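Local coordinates for acetyltransferase, GNAT family (Bacillus anthracis str. Sterne, PDB 3FBU), which binds coenzyme A and probably transfers an acetyl group from acetyl-CoA to an acceptor substrate, at residues Leu8-Phe13 with Ser101-Ala106. Numbering follows the deposited sequence.
Sequences LLIRKF and SEAAQA. With COA (coenzyme A), chain C.
L8 and I10, alternate residues of strand 8-10, turn their side chains to helix 99-114 and close on the methyl of A103. CD1 of L8 lies 3.9 Å from CB of A103 and equally near its CA, so this branch rests on the helix backbone as well as on the methyl. CD1 of I10 reaches the same methyl, 4.1 Å from CB of A103, and lies 3.5 Å from the carbonyl oxygen, A103 O. With chi2 at 173°, CG1 and CD1 of I10 run out extended and bring the terminal methyl to the helix. I10 also touches F59 and T107.

The second branch of L8 packs differently: CD2 lies alongside the aliphatic part of E102, 3.9 Å from its CG, the two side chains coming from opposite directions. E102 CG stands anti to the backbone N (chi1 175°) and the chain stays extended, which carries the carboxylate past L8 toward the strand, where OE1 forms a salt bridge with R7. OE2 sits 3.5 Å from the backbone N of L8.

Short strand and helix segments run at 47° to each other, with axes 9.1 Å apart. In the GNAT fold this helix follows the pyrophosphate-binding loop and packs on the central sheet; here it meets strand 8-10, which lies between strands 3-4 and 58-63. I10 pairs with I3 and L9 with I62, and R11, just past the strand, continues the bonding to P60.

No clear hydrogen bond joins the two segments; S101, on the helix side turned from the strand, instead grips one diphosphate oxygen of coenzyme A twice: its backbone N lies 3.0 Å from O2A, and its hydroxyl OG donates to O2A at 2.6 Å. N96 and G98 bind the cofactor through backbone N-H groups just upstream.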
loop_
_atom_site.group_PDB
_atom_site.type_symbol
_atom_site.label_atom_id
_atom_site.label_comp_id
_atom_site.label_asym_id
_atom_site.label_seq_id
_atom_site.Cartn_x
_atom_site.Cartn_y
_atom_site.Cartn_z
ATOM N N LEU A 8 -9.166 -4.735 20.487
ATOM C CA LEU A 8 -8.837 -6.143 20.244
ATOM C C LEU A 8 -8.225 -6.790 21.455
ATOM O O LEU A 8 -7.756 -6.121 22.383
ATOM C CB LEU A 8 -7.872 -6.270 19.046
ATOM C CG LEU A 8 -6.601 -5.431 19.067
ATOM C CD1 LEU A 8 -5.492 -6.140 19.848
ATOM C CD2 LEU A 8 -6.152 -5.051 17.630
ATOM N N LEU A 9 -8.221 -8.115 21.438
ATOM C CA LEU A 9 -7.522 -8.892 22.426
ATOM C C LEU A 9 -6.630 -9.907 21.726
ATOM O O LEU A 9 -6.863 -10.256 20.574
ATOM C CB LEU A 9 -8.482 -9.605 23.371
ATOM C CG LEU A 9 -9.484 -10.637 22.859
ATOM C CD1 LEU A 9 -8.852 -12.035 22.624
ATOM C CD2 LEU A 9 -10.630 -10.744 23.906
ATOM N N ILE A 10 -5.620 -10.358 22.451
ATOM C CA ILE A 10 -4.717 -11.394 21.969
ATOM C C ILE A 10 -4.824 -12.533 22.954
ATOM O O ILE A 10 -4.769 -12.329 24.162
ATOM C CB ILE A 10 -3.262 -10.906 21.913
ATOM C CG1 ILE A 10 -3.187 -9.615 21.088
ATOM C CG2 ILE A 10 -2.369 -11.978 21.309
ATOM C CD1 ILE A 10 -1.855 -8.954 21.102
ATOM N N ARG A 11 -4.965 -13.745 22.444
ATOM C CA ARG A 11 -5.061 -14.911 23.301
ATOM C C ARG A 11 -4.324 -16.065 22.613
ATOM O O ARG A 11 -3.776 -15.888 21.517
ATOM C CB ARG A 11 -6.545 -15.243 23.570
ATOM C CG ARG A 11 -7.364 -15.646 22.318
ATOM C CD ARG A 11 -8.669 -16.341 22.671
ATOM N NE ARG A 11 -9.603 -16.439 21.543
ATOM C CZ ARG A 11 -9.479 -17.288 20.509
ATOM N NH1 ARG A 11 -8.464 -18.115 20.423
ATOM N NH2 ARG A 11 -10.379 -17.288 19.529
ATOM N N LYS A 12 -4.273 -17.231 23.255
ATOM C CA LYS A 12 -3.729 -18.423 22.598
ATOM C C LYS A 12 -4.794 -19.054 21.683
ATOM O O LYS A 12 -6.000 -18.833 21.864
ATOM C CB LYS A 12 -3.167 -19.416 23.618
ATOM C CG LYS A 12 -1.789 -19.014 24.124
ATOM C CD LYS A 12 -1.412 -19.654 25.444
ATOM C CE LYS A 12 -1.202 -21.136 25.353
ATOM N NZ LYS A 12 -0.513 -21.625 26.616
ATOM N N PHE A 13 -4.327 -19.801 20.689
ATOM C CA PHE A 13 -5.185 -20.435 19.692
ATOM C C PHE A 13 -6.054 -21.521 20.342
ATOM O O PHE A 13 -5.611 -22.172 21.273
ATOM C CB PHE A 13 -4.324 -21.124 18.628
ATOM C CG PHE A 13 -3.912 -20.231 17.485
ATOM C CD1 PHE A 13 -4.861 -19.664 16.657
ATOM C CD2 PHE A 13 -2.559 -20.019 17.193
ATOM C CE1 PHE A 13 -4.481 -18.859 15.565
ATOM C CE2 PHE A 13 -2.177 -19.208 16.134
ATOM C CZ PHE A 13 -3.134 -18.628 15.310
ATOM N N SER A 101 -0.752 -2.658 14.284
ATOM C CA SER A 101 0.038 -1.794 15.169
ATOM C C SER A 101 -0.497 -1.800 16.593
ATOM O O SER A 101 0.285 -1.838 17.545
ATOM C CB SER A 101 0.106 -0.358 14.637
ATOM O OG SER A 101 0.574 -0.369 13.285
ATOM N N GLU A 102 -1.815 -1.808 16.738
ATOM C CA GLU A 102 -2.445 -1.864 18.063
ATOM C C GLU A 102 -2.080 -3.162 18.771
ATOM O O GLU A 102 -1.689 -3.138 19.925
ATOM C CB GLU A 102 -3.988 -1.682 17.964
ATOM C CG GLU A 102 -4.689 -1.852 19.302
ATOM C CD GLU A 102 -6.216 -1.602 19.237
ATOM O OE1 GLU A 102 -6.681 -0.975 18.277
ATOM O OE2 GLU A 102 -6.924 -2.072 20.140
ATOM N N ALA A 103 -2.163 -4.289 18.053
ATOM C CA ALA A 103 -1.846 -5.585 18.639
ATOM C C ALA A 103 -0.364 -5.687 18.990
ATOM O O ALA A 103 -0.011 -6.201 20.060
ATOM C CB ALA A 103 -2.245 -6.706 17.694
ATOM N N ALA A 104 0.489 -5.188 18.092
ATOM C CA ALA A 104 1.940 -5.295 18.271
ATOM C C ALA A 104 2.389 -4.382 19.384
ATOM O O ALA A 104 3.225 -4.777 20.172
ATOM C CB ALA A 104 2.685 -4.974 16.969
ATOM N N GLN A 105 1.804 -3.188 19.491
ATOM C CA GLN A 105 2.100 -2.267 20.613
ATOM C C GLN A 105 1.793 -2.932 21.959
ATOM O O GLN A 105 2.601 -2.906 22.894
ATOM C CB GLN A 105 1.330 -0.933 20.457
ATOM C CG GLN A 105 1.664 0.170 21.488
ATOM C CD GLN A 105 0.991 1.514 21.169
ATOM O OE1 GLN A 105 0.332 1.679 20.119
ATOM N NE2 GLN A 105 1.153 2.493 22.079
ATOM N N ALA A 106 0.617 -3.537 22.034
ATOM C CA ALA A 106 0.167 -4.258 23.218
ATOM C C ALA A 106 1.075 -5.431 23.576
ATOM O O ALA A 106 1.326 -5.687 24.746
ATOM C CB ALA A 106 -1.275 -4.747 23.007
HETATM N N1A COA C . 2.670 1.778 0.997
HETATM C C2A COA C . 2.986 2.604 2.045
HETATM N N3A COA C . 2.356 2.458 3.252
HETATM C C4A COA C . 1.424 1.478 3.395
HETATM C C5A COA C . 1.092 0.632 2.351
HETATM C C6A COA C . 1.743 0.774 1.128
HETATM N N6A COA C . 1.476 -0.040 0.104
HETATM N N7A COA C . 0.153 -0.216 2.792
HETATM C C8A COA C . -0.133 0.072 4.078
HETATM N N9A COA C . 0.649 1.131 4.462
HETATM C C1B COA C . 0.815 1.718 5.798
HETATM C C2B COA C . -0.495 2.224 6.403
HETATM O O2B COA C . -0.833 3.526 5.939
HETATM C C3B COA C . -0.129 2.178 7.871
HETATM O O3B COA C . 0.611 3.332 8.238
HETATM P P3B COA C . -0.063 4.678 8.836
HETATM O O7A COA C . 0.981 5.571 9.425
HETATM O O8A COA C . -0.806 5.346 7.708
HETATM O O9A COA C . -1.020 4.229 9.918
HETATM C C4B COA C . 0.771 0.938 7.980
HETATM O O4B COA C . 1.317 0.744 6.704
HETATM C C5B COA C . 0.010 -0.319 8.381
HETATM O O5B COA C . -0.383 -0.158 9.731
HETATM P P1A COA C . -1.576 -1.029 10.344
HETATM O O1A COA C . -2.900 -0.489 9.830
HETATM O O2A COA C . -1.472 -1.034 11.818
HETATM O O3A COA C . -1.235 -2.490 9.769
HETATM P P2A COA C . -2.293 -3.576 9.216
HETATM O O4A COA C . -3.339 -3.827 10.275
HETATM O O5A COA C . -2.818 -3.104 7.855
HETATM O O6A COA C . -1.320 -4.853 9.026
HETATM C CBP COA C . 0.476 -6.122 8.096
HETATM C CCP COA C . 0.008 -4.736 8.540
HETATM C CDP COA C . 0.247 -7.043 9.308
HETATM C CEP COA C . 1.951 -5.930 7.739
HETATM C CAP COA C . -0.347 -6.589 6.866
HETATM O OAP COA C . -0.081 -5.783 5.728
HETATM C C9P COA C . -0.044 -7.998 6.457
HETATM O O9P COA C . -0.594 -9.047 7.154
HETATM N N8P COA C . 0.833 -8.237 5.477
HETATM C C7P COA C . 1.021 -9.582 4.936
HETATM C C6P COA C . 1.833 -10.486 5.848
HETATM C C5P COA C . 3.241 -9.938 6.078
HETATM O O5P COA C . 4.001 -9.614 5.137
HETATM N N4P COA C . 3.612 -9.871 7.340
HETATM C C3P COA C . 4.881 -9.247 7.735
HETATM C C2P COA C . 6.089 -10.145 7.596
HETATM S S1P COA C . 7.566 -9.346 8.296
#